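Local coordinates for uncharacterized protein (Photobacterium profundum, PDB 3R87), which is probably a thioesterase of the 4-hydroxybenzoyl-CoA thioesterase family, built on the hotdog fold and expected to hydrolyse thioesters, at residues E38-S43 and T80-D85; V11-E16 and L30-R35; E34-H39 and W92-W97. One frame throughout, in Å; residues are numbered along the deposited sequence. Where two conformers were deposited one is given.

Interaction 1: residues E38-S43 and T80-D85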
loop_
_atom_site.group_PDB
_atom_site.type_symbol
_atom_site.label_atom_id
_atom_site.label_comp_id
_atom_site.label_asym_id
_atom_site.label_seq_id
_atom_site.Cartn_x
_atom_site.Cartn_y
_atom_site.Cartn_z
ATOM N N GLU A 38 -14.668 9.873 3.455
ATOM C CA GLU A 38 -14.219 10.769 4.530
ATOM C C GLU A 38 -14.523 12.208 4.242
ATOM O O GLU A 38 -14.898 12.947 5.139
ATOM C CB GLU A 38 -12.725 10.612 4.821
ATOM C CG GLU A 38 -12.303 9.246 5.318
ATOM C CD GLU A 38 -11.006 9.306 6.061
ATOM O OE1 GLU A 38 -10.606 10.360 6.578
ATOM O OE2 GLU A 38 -10.341 8.248 6.225
ATOM N N HIS A 39 -14.353 12.626 2.992
ATOM C CA HIS A 39 -14.632 14.015 2.629
ATOM C C HIS A 39 -16.108 14.332 2.682
ATOM O O HIS A 39 -16.461 15.475 2.964
ATOM C CB HIS A 39 -14.025 14.368 1.280
ATOM C CG HIS A 39 -12.544 14.546 1.385
ATOM N ND1 HIS A 39 -11.954 15.747 1.662
ATOM C CD2 HIS A 39 -11.527 13.684 1.239
ATOM C CE1 HIS A 39 -10.633 15.592 1.749
ATOM N NE2 HIS A 39 -10.346 14.321 1.506
ATOM N N VAL A 40 -17.003 13.373 2.428
ATOM C CA VAL A 40 -18.438 13.591 2.617
ATOM C C VAL A 40 -18.733 13.764 4.093
ATOM O O VAL A 40 -19.495 14.671 4.499
ATOM C CB VAL A 40 -19.263 12.488 1.997
ATOM C CG1 VAL A 40 -20.735 12.644 2.347
ATOM C CG2 VAL A 40 -19.073 12.424 0.525
ATOM N N ILE A 41 -18.169 12.902 4.929
ATOM C CA ILE A 41 -18.464 12.875 6.347
ATOM C C ILE A 41 -17.835 14.030 7.134
ATOM O O ILE A 41 -18.454 14.582 8.034
ATOM C CB ILE A 41 -18.017 11.518 6.940
ATOM C CG1 ILE A 41 -18.844 10.357 6.369
ATOM C CG2 ILE A 41 -18.077 11.562 8.486
ATOM C CD1 ILE A 41 -18.193 9.011 6.593
ATOM N N ASP A 42 -16.617 14.403 6.747
ATOM C CA ASP A 42 -15.698 15.333 7.379
ATOM C C ASP A 42 -14.718 14.511 8.205
ATOM O O ASP A 42 -15.068 13.912 9.253
ATOM C CB ASP A 42 -16.382 16.397 8.255
ATOM C CG ASP A 42 -15.427 17.471 8.702
ATOM O OD1 ASP A 42 -15.933 18.550 8.944
ATOM O OD2 ASP A 42 -14.337 17.239 9.007
ATOM N N SER A 43 -13.459 14.481 7.778
ATOM C CA SER A 43 -12.479 13.664 8.452
ATOM C C SER A 43 -12.213 14.129 9.880
ATOM O O SER A 43 -11.870 13.322 10.721
ATOM C CB SER A 43 -11.176 13.708 7.614
ATOM O OG SER A 43 -10.842 15.037 7.254
ATOM N N THR A 80 -19.468 10.297 -5.578
ATOM C CA THR A 80 -20.049 9.561 -4.472
ATOM C C THR A 80 -21.439 10.081 -4.139
ATOM O O THR A 80 -21.632 11.293 -4.034
ATOM C CB THR A 80 -19.161 9.746 -3.218
ATOM O OG1 THR A 80 -17.868 9.194 -3.481
ATOM C CG2 THR A 80 -19.713 9.085 -1.976
ATOM N N SER A 81 -22.369 9.188 -3.892
ATOM C CA SER A 81 -23.623 9.530 -3.266
ATOM C C SER A 81 -23.926 8.527 -2.165
ATOM O O SER A 81 -23.341 7.436 -2.122
ATOM C CB SER A 81 -24.785 9.591 -4.277
ATOM O OG SER A 81 -24.975 8.318 -4.813
ATOM N N PHE A 82 -24.817 8.878 -1.245
ATOM C CA PHE A 82 -25.220 8.013 -0.147
ATOM C C PHE A 82 -26.678 8.017 0.029
ATOM O O PHE A 82 -27.390 8.986 -0.322
ATOM C CB PHE A 82 -24.522 8.364 1.230
ATOM C CG PHE A 82 -24.911 9.683 1.774
ATOM C CD1 PHE A 82 -24.193 10.891 1.514
ATOM C CD2 PHE A 82 -26.056 9.772 2.609
ATOM C CE1 PHE A 82 -24.591 12.100 2.035
ATOM C CE2 PHE A 82 -26.441 11.026 3.079
ATOM C CZ PHE A 82 -25.681 12.210 2.826
ATOM N N THR A 83 -27.177 6.928 0.609
ATOM C CA THR A 83 -28.553 6.846 1.056
ATOM C C THR A 83 -28.525 6.112 2.401
ATOM O O THR A 83 -27.789 5.209 2.648
ATOM C CB THR A 83 -29.377 6.036 0.073
ATOM O OG1 THR A 83 -29.203 4.700 0.264
ATOM C CG2 THR A 83 -28.927 6.196 -1.388
ATOM N N LEU A 84 -29.356 6.554 3.279
ATOM C CA LEU A 84 -29.481 5.934 4.613
ATOM C C LEU A 84 -30.400 4.736 4.482
ATOM O O LEU A 84 -31.432 4.830 3.813
ATOM C CB LEU A 84 -29.992 6.963 5.648
ATOM C CG LEU A 84 -29.259 8.330 5.471
ATOM C CD1 LEU A 84 -29.843 9.564 6.189
ATOM C CD2 LEU A 84 -27.742 8.068 5.876
ATOM N N ASP A 85 -30.136 3.638 5.161
ATOM C CA ASP A 85 -30.981 2.474 5.049
ATOM C C ASP A 85 -31.269 2.013 6.512
ATOM O O ASP A 85 -30.634 1.105 7.013
ATOM C CB ASP A 85 -30.196 1.429 4.238
ATOM C CG ASP A 85 -30.930 0.101 4.095
ATOM O OD1 ASP A 85 -30.248 -0.974 3.917
ATOM O OD2 ASP A 85 -32.169 0.124 4.130
#
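Val40, near the C-terminal end of helix 28-41, makes a small, buried and purely apolar contact with Thr80 and Phe82 of strand 75-85, part of the packing of the hotdog helix against the concave face of its antiparallel sheet. The two branches of the valine divide the work. CG1 lies anti to the backbone N (chi1 173°) and reaches the Phe82 ring, where Val40 CG1 comes 3.9 Å from Phe82 CE1 and nearly as close to CD1, so that the methyl meets the CD1-CE1 bond of the ring obliquely. The other branch meets the threonine methyl to methyl, with 4.2 Å between Val40 CG2 and Thr80 CG2. Thr80 and Phe82 are two apart on the strand and both start toward the helix, while Ser81 between them points away; this alternation brings two strand side chains to one valine. The polar branch of Thr80 is used differently: its OG1 is hydrogen-bonded to the side-chain amide of Gln94 on the next strand. The helix is closing here, with Asp42 N bonded to Glu38 O at 2.8 Å; Asp42 then takes positive phi (97°) and caps the start of helix 43-53 through Asp44 N. Around the contact, Trp92 of strand 89-97 touches Val40, Thr80 and Phe82, while helix 126-133 packs Met132 on Phe82 and Ile128 on Ile41.

Interaction 2: residues V11-E16 and L30-R35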
loop_
_atom_site.group_PDB
_atom_site.type_symbol
_atom_site.label_atom_id
_atom_site.label_comp_id
_atom_site.label_asym_id
_atom_site.label_seq_id
_atom_site.Cartn_x
_atom_site.Cartn_y
_atom_site.Cartn_z
ATOM N N VAL A 11 -8.651 12.439 -7.443
ATOM C CA VAL A 11 -7.552 11.559 -7.083
ATOM C C VAL A 11 -6.551 11.540 -8.217
ATOM O O VAL A 11 -6.900 11.158 -9.347
ATOM C CB VAL A 11 -8.045 10.101 -6.767
ATOM C CG1 VAL A 11 -6.834 9.152 -6.661
ATOM C CG2 VAL A 11 -8.843 10.155 -5.471
ATOM N N GLN A 12 -5.299 11.897 -7.919
ATOM C CA GLN A 12 -4.240 11.791 -8.896
ATOM C C GLN A 12 -3.564 10.426 -8.765
ATOM O O GLN A 12 -3.345 9.922 -7.664
ATOM C CB GLN A 12 -3.221 12.900 -8.728
ATOM C CG GLN A 12 -2.142 12.881 -9.756
ATOM C CD GLN A 12 -1.368 14.137 -9.954
ATOM O OE1 GLN A 12 -1.885 15.249 -9.725
ATOM N NE2 GLN A 12 -0.161 14.024 -10.430
ATOM N N ILE A 13 -3.199 9.848 -9.913
ATOM C CA ILE A 13 -2.564 8.529 -9.990
ATOM C C ILE A 13 -1.046 8.706 -10.065
ATOM O O ILE A 13 -0.524 9.261 -11.051
ATOM C CB ILE A 13 -3.094 7.771 -11.204
ATOM C CG1 ILE A 13 -4.630 7.658 -11.171
ATOM C CG2 ILE A 13 -2.434 6.399 -11.314
ATOM C CD1 ILE A 13 -5.206 7.100 -9.892
ATOM N N TYR A 14 -0.348 8.220 -9.053
ATOM C CA TYR A 14 1.098 8.318 -8.926
ATOM C C TYR A 14 1.727 6.938 -9.120
ATOM O O TYR A 14 1.036 5.928 -9.322
ATOM C CB TYR A 14 1.458 8.863 -7.536
ATOM C CG TYR A 14 0.893 10.222 -7.244
ATOM C CD1 TYR A 14 1.582 11.386 -7.669
ATOM C CD2 TYR A 14 -0.253 10.380 -6.506
ATOM C CE1 TYR A 14 1.085 12.653 -7.338
ATOM C CE2 TYR A 14 -0.751 11.637 -6.198
ATOM C CZ TYR A 14 -0.059 12.774 -6.597
ATOM O OH TYR A 14 -0.546 14.007 -6.253
ATOM N N TYR A 15 3.058 6.835 -9.007
ATOM C CA TYR A 15 3.707 5.539 -9.126
ATOM C C TYR A 15 3.200 4.530 -8.089
ATOM O O TYR A 15 3.146 3.335 -8.374
ATOM C CB TYR A 15 5.236 5.678 -8.972
ATOM C CG TYR A 15 5.958 5.954 -10.274
ATOM C CD1 TYR A 15 6.032 7.185 -10.831
ATOM C CD2 TYR A 15 6.586 4.922 -10.919
ATOM C CE1 TYR A 15 6.733 7.394 -12.066
ATOM C CE2 TYR A 15 7.292 5.120 -12.128
ATOM C CZ TYR A 15 7.276 6.340 -12.686
ATOM O OH TYR A 15 7.964 6.586 -13.879
ATOM N N GLU A 16 2.836 4.985 -6.897
ATOM C CA GLU A 16 2.331 4.052 -5.865
ATOM C C GLU A 16 1.056 3.363 -6.292
ATOM O O GLU A 16 0.665 2.371 -5.646
ATOM C CB GLU A 16 2.047 4.819 -4.591
ATOM C CG GLU A 16 0.933 5.833 -4.696
ATOM C CD GLU A 16 0.932 6.869 -3.582
ATOM O OE1 GLU A 16 0.089 6.722 -2.655
ATOM O OE2 GLU A 16 1.779 7.779 -3.605
ATOM N N LEU A 30 -10.578 0.864 -3.836
ATOM C CA LEU A 30 -11.286 0.955 -2.577
ATOM C C LEU A 30 -10.672 1.952 -1.634
ATOM O O LEU A 30 -11.376 2.548 -0.803
ATOM C CB LEU A 30 -11.469 -0.391 -1.869
ATOM C CG LEU A 30 -12.641 -1.261 -2.321
ATOM C CD1 LEU A 30 -12.243 -2.692 -1.807
ATOM C CD2 LEU A 30 -14.001 -0.690 -1.922
ATOM N N LYS A 31 -9.343 2.175 -1.741
ATOM C CA LYS A 31 -8.724 3.251 -0.953
ATOM C C LYS A 31 -9.305 4.618 -1.368
ATOM O O LYS A 31 -9.602 5.459 -0.511
ATOM C CB LYS A 31 -7.197 3.272 -1.164
ATOM C CG LYS A 31 -6.518 2.034 -0.711
ATOM C CD LYS A 31 -5.024 2.064 -0.993
ATOM C CE LYS A 31 -4.357 0.750 -0.515
ATOM N NZ LYS A 31 -2.871 0.879 -0.258
ATOM N N TYR A 32 -9.395 4.838 -2.693
ATOM C CA TYR A 32 -9.885 6.124 -3.157
ATOM C C TYR A 32 -11.334 6.333 -2.711
ATOM O O TYR A 32 -11.714 7.441 -2.358
ATOM C CB TYR A 32 -9.832 6.196 -4.674
ATOM C CG TYR A 32 -8.465 5.863 -5.285
ATOM C CD1 TYR A 32 -7.257 5.985 -4.581
ATOM C CD2 TYR A 32 -8.431 5.376 -6.578
ATOM C CE1 TYR A 32 -6.073 5.576 -5.171
ATOM C CE2 TYR A 32 -7.243 4.975 -7.183
ATOM C CZ TYR A 32 -6.062 5.059 -6.440
ATOM O OH TYR A 32 -4.927 4.591 -7.030
ATOM N N PHE A 33 -12.135 5.251 -2.731
ATOM C CA PHE A 33 -13.496 5.345 -2.270
ATOM C C PHE A 33 -13.549 5.702 -0.795
ATOM O O PHE A 33 -14.397 6.479 -0.372
ATOM C CB PHE A 33 -14.257 4.086 -2.572
ATOM C CG PHE A 33 -14.575 3.828 -4.017
ATOM C CD1 PHE A 33 -14.455 4.800 -5.006
ATOM C CD2 PHE A 33 -15.081 2.596 -4.408
ATOM C CE1 PHE A 33 -14.842 4.584 -6.306
ATOM C CE2 PHE A 33 -15.462 2.375 -5.739
ATOM C CZ PHE A 33 -15.335 3.355 -6.689
ATOM N N GLU A 34 -12.639 5.125 0.015
ATOM C CA GLU A 34 -12.559 5.443 1.427
ATOM C C GLU A 34 -12.267 6.939 1.623
ATOM O O GLU A 34 -12.935 7.596 2.440
ATOM C CB GLU A 34 -11.524 4.560 2.114
ATOM C CG GLU A 34 -11.609 4.566 3.618
ATOM C CD GLU A 34 -11.051 5.837 4.312
ATOM O OE1 GLU A 34 -10.105 6.402 3.847
ATOM O OE2 GLU A 34 -11.553 6.234 5.386
ATOM N N ARG A 35 -11.291 7.473 0.894
ATOM C CA ARG A 35 -10.962 8.885 1.020
ATOM C C ARG A 35 -12.191 9.723 0.741
ATOM O O ARG A 35 -12.492 10.704 1.423
ATOM C CB ARG A 35 -9.866 9.280 0.030
ATOM C CG ARG A 35 -8.548 8.559 0.186
ATOM C CD ARG A 35 -7.600 9.014 -0.898
ATOM N NE ARG A 35 -6.458 8.131 -1.016
ATOM C CZ ARG A 35 -5.581 8.158 -2.008
ATOM N NH1 ARG A 35 -5.699 9.097 -2.954
ATOM N NH2 ARG A 35 -4.655 7.229 -2.088
HETATM O O HOH W 1 -3.452 9.450 -4.892
HETATM O O HOH W 2 -2.450 7.106 -3.894
#
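Val11, near the end of strand 7-12, sets a methyl on the ring of Tyr32 from helix 28-41, a CH-pi contact in which Val11 CG1 stands 3.8 Å from the centroid of the Tyr32 ring and only 9° off its normal. The same methyl also packs against the arginine that follows on the helix, with Val11 CG1 3.9 Å from Arg35 NH1. Ile13 adds a second apolar touch: its CD1 is 4.0 Å from Tyr32 CE2 and also close to the hydroxyl oxygen, approaching the ring obliquely. That hydroxyl is hydrogen-bonded to Asp17, just past this segment, which ties the far end of the ring as well.

The polar part runs through Arg35. Its chain is extended from CG to NE, which sets a face of the guanidinium against the edge of the Tyr32 ring, CD1 over its centre. Two waters in the guanidinium plane carry the arginine to the other segment. Water 1 accepts from Arg35 NH1 at 3.0 Å and donates to the backbone Gln12 O at 2.8 Å; water 2 accepts from Arg35 NH2 and donates to Glu16 OE1. Within the chain the contact thus relies on methyl-aromatic packing and bridging waters, while the direct ionic bonds of Arg35 and Glu16 are made to Glu16 and Arg35 of the second subunit, a reciprocal pair across the interface.

Interaction 3: residues E34-H39 and W92-W97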
loop_
_atom_site.group_PDB
_atom_site.type_symbol
_atom_site.label_atom_id
_atom_site.label_comp_id
_atom_site.label_asym_id
_atom_site.label_seq_id
_atom_site.Cartn_x
_atom_site.Cartn_y
_atom_site.Cartn_z
ATOM N N GLU A 34 -12.639 5.125 0.015
ATOM C CA GLU A 34 -12.559 5.443 1.427
ATOM C C GLU A 34 -12.267 6.939 1.623
ATOM O O GLU A 34 -12.935 7.596 2.440
ATOM C CB GLU A 34 -11.524 4.560 2.114
ATOM C CG GLU A 34 -11.609 4.566 3.618
ATOM C CD GLU A 34 -11.051 5.837 4.312
ATOM O OE1 GLU A 34 -10.105 6.402 3.847
ATOM O OE2 GLU A 34 -11.553 6.234 5.386
ATOM N N ARG A 35 -11.291 7.473 0.894
ATOM C CA ARG A 35 -10.962 8.885 1.020
ATOM C C ARG A 35 -12.191 9.723 0.741
ATOM O O ARG A 35 -12.492 10.704 1.423
ATOM C CB ARG A 35 -9.866 9.280 0.030
ATOM C CG ARG A 35 -8.548 8.559 0.186
ATOM C CD ARG A 35 -7.600 9.014 -0.898
ATOM N NE ARG A 35 -6.458 8.131 -1.016
ATOM C CZ ARG A 35 -5.581 8.158 -2.008
ATOM N NH1 ARG A 35 -5.699 9.097 -2.954
ATOM N NH2 ARG A 35 -4.655 7.229 -2.088
ATOM N N ALA A 36 -12.893 9.381 -0.347
ATOM C CA ALA A 36 -14.025 10.177 -0.787
ATOM C C ALA A 36 -15.137 10.145 0.262
ATOM O O ALA A 36 -15.803 11.186 0.474
ATOM C CB ALA A 36 -14.483 9.686 -2.142
ATOM N N ARG A 37 -15.398 9.008 0.894
ATOM C CA ARG A 37 -16.374 8.977 1.964
ATOM C C ARG A 37 -15.955 9.870 3.113
ATOM O O ARG A 37 -16.798 10.544 3.716
ATOM C CB ARG A 37 -16.645 7.567 2.462
ATOM C CG ARG A 37 -17.251 6.647 1.443
ATOM C CD ARG A 37 -17.725 5.317 2.026
ATOM N NE ARG A 37 -16.640 4.563 2.662
ATOM C CZ ARG A 37 -15.833 3.716 2.029
ATOM N NH1 ARG A 37 -15.933 3.472 0.753
ATOM N NH2 ARG A 37 -14.897 3.060 2.745
ATOM N N GLU A 38 -14.668 9.873 3.455
ATOM C CA GLU A 38 -14.219 10.769 4.530
ATOM C C GLU A 38 -14.523 12.208 4.242
ATOM O O GLU A 38 -14.898 12.947 5.139
ATOM C CB GLU A 38 -12.725 10.612 4.821
ATOM C CG GLU A 38 -12.303 9.246 5.318
ATOM C CD GLU A 38 -11.006 9.306 6.061
ATOM O OE1 GLU A 38 -10.606 10.360 6.578
ATOM O OE2 GLU A 38 -10.341 8.248 6.225
ATOM N N HIS A 39 -14.353 12.626 2.992
ATOM C CA HIS A 39 -14.632 14.015 2.629
ATOM C C HIS A 39 -16.108 14.332 2.682
ATOM O O HIS A 39 -16.461 15.475 2.964
ATOM C CB HIS A 39 -14.025 14.368 1.280
ATOM C CG HIS A 39 -12.544 14.546 1.385
ATOM N ND1 HIS A 39 -11.954 15.747 1.662
ATOM C CD2 HIS A 39 -11.527 13.684 1.239
ATOM C CE1 HIS A 39 -10.633 15.592 1.749
ATOM N NE2 HIS A 39 -10.346 14.321 1.506
ATOM N N TRP A 92 -23.589 3.489 -0.071
ATOM C CA TRP A 92 -22.811 4.413 -0.862
ATOM C C TRP A 92 -22.727 3.905 -2.280
ATOM O O TRP A 92 -22.468 2.704 -2.510
ATOM C CB TRP A 92 -21.421 4.581 -0.282
ATOM C CG TRP A 92 -21.353 5.054 1.126
ATOM C CD1 TRP A 92 -21.432 4.319 2.263
ATOM C CD2 TRP A 92 -21.144 6.413 1.564
ATOM N NE1 TRP A 92 -21.289 5.135 3.350
ATOM C CE2 TRP A 92 -21.098 6.423 2.966
ATOM C CE3 TRP A 92 -20.915 7.628 0.881
ATOM C CZ2 TRP A 92 -20.843 7.591 3.720
ATOM C CZ3 TRP A 92 -20.674 8.772 1.610
ATOM C CH2 TRP A 92 -20.675 8.750 2.997
ATOM N N ARG A 93 -22.910 4.783 -3.260
ATOM C CA ARG A 93 -22.607 4.530 -4.644
ATOM C C ARG A 93 -21.376 5.351 -4.970
ATOM O O ARG A 93 -21.409 6.579 -4.802
ATOM C CB ARG A 93 -23.781 4.916 -5.553
ATOM C CG ARG A 93 -23.463 4.817 -7.025
ATOM C CD ARG A 93 -23.309 3.390 -7.459
ATOM N NE ARG A 93 -23.229 3.292 -8.905
ATOM C CZ ARG A 93 -23.749 2.297 -9.606
ATOM N NH1 ARG A 93 -24.230 1.170 -9.026
ATOM N NH2 ARG A 93 -23.676 2.399 -10.920
ATOM N N GLN A 94 -20.302 4.729 -5.453
ATOM C CA GLN A 94 -19.076 5.419 -5.710
ATOM C C GLN A 94 -18.541 5.022 -7.051
ATOM O O GLN A 94 -18.584 3.829 -7.426
ATOM C CB GLN A 94 -18.038 5.207 -4.596
ATOM C CG GLN A 94 -18.612 5.565 -3.236
ATOM C CD GLN A 94 -17.559 5.625 -2.168
ATOM O OE1 GLN A 94 -17.375 4.646 -1.424
ATOM N NE2 GLN A 94 -16.824 6.723 -2.111
ATOM N N GLU A 95 -18.022 5.973 -7.822
ATOM C CA GLU A 95 -17.564 5.714 -9.151
ATOM C C GLU A 95 -16.283 6.468 -9.438
ATOM O O GLU A 95 -16.134 7.620 -9.040
ATOM C CB GLU A 95 -18.613 6.127 -10.208
ATOM C CG GLU A 95 -19.944 5.386 -9.982
ATOM C CD GLU A 95 -21.012 5.686 -10.982
ATOM O OE1 GLU A 95 -20.803 6.550 -11.884
ATOM O OE2 GLU A 95 -22.100 5.058 -10.877
ATOM N N VAL A 96 -15.351 5.824 -10.140
ATOM C CA VAL A 96 -14.145 6.499 -10.634
ATOM C C VAL A 96 -14.352 6.879 -12.072
ATOM O O VAL A 96 -14.631 6.012 -12.914
ATOM C CB VAL A 96 -12.931 5.513 -10.577
ATOM C CG1 VAL A 96 -11.706 6.197 -11.154
ATOM C CG2 VAL A 96 -12.718 4.952 -9.205
ATOM N N TRP A 97 -14.186 8.181 -12.373
ATOM C CA TRP A 97 -14.329 8.665 -13.751
ATOM C C TRP A 97 -12.967 9.211 -14.218
ATOM O O TRP A 97 -12.414 10.168 -13.619
ATOM C CB TRP A 97 -15.383 9.797 -13.790
ATOM C CG TRP A 97 -16.770 9.226 -13.712
ATOM C CD1 TRP A 97 -17.366 8.625 -12.640
ATOM C CD2 TRP A 97 -17.730 9.181 -14.761
ATOM N NE1 TRP A 97 -18.643 8.227 -12.969
ATOM C CE2 TRP A 97 -18.870 8.554 -14.275
ATOM C CE3 TRP A 97 -17.708 9.620 -16.113
ATOM C CZ2 TRP A 97 -20.025 8.357 -15.053
ATOM C CZ3 TRP A 97 -18.839 9.450 -16.866
ATOM C CH2 TRP A 97 -19.977 8.835 -16.348
#
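Helix 34-39 and strand 92-97 lie 10.0 Å apart at their axes' closest approach, their N-to-C directions 122° apart. Arg37 spans this distance with its aliphatic part: Arg37 CD sits over the indole of Trp92, 3.5 Å from the centroid of the Trp92 five-membered ring and 6° off the normal, a CH-pi contact. Its CG follows over the six-membered ring, 3.8 Å from Trp92 CE3. A bend at chi3 (-59°) then lifts the guanidinium off the indole, CZ still above the five-membered ring but too far for more than a weak cation-pi attraction. This is the hotdog arrangement, a long central helix wrapped by an antiparallel sheet, near the centre of the chain. Across the contact the guanidinium gives a hydrogen bond from Arg37 NH1 to Gln94 OE1 at 2.9 Å, close to both the guanidinium plane and the amide's carbonyl plane despite their steep mutual tilt. Gln94 NE2 lies 3.8 Å from Ala36 CB and donates to Phe33 O as well as to the threonine hydroxyl of strand 75-85, so both ends of this buried amide are engaged and its flip is fixed. Glu34 CA lies over one face of Arg37, and His26 of the third subunit also packs against it.

In the fold
All three interactions use overlapping parts of helix 28-41 against one antiparallel sheet. Interaction 3 lies closest to the centre of the chain; interactions 1 and 2 flank it along the helix, their centres about 17 Å apart, and interaction 2 reaches furthest toward the surface, its arginine only partly buried. Neighbouring strands 75-85 and 89-97 knit interactions 1 and 3 together: Thr80 meets Trp92 and Gln94. Interactions 2 and 3 share Glu34 and Arg35, and Gln94 reaches back to Phe33. The chemistry follows position: interaction 1 is wholly apolar, interaction 3 adds a direct arginine-amide bond, and interaction 2, whose Arg35 and Glu16 are partly exposed at the subunit interface, brings in waters and intersubunit charge pairs.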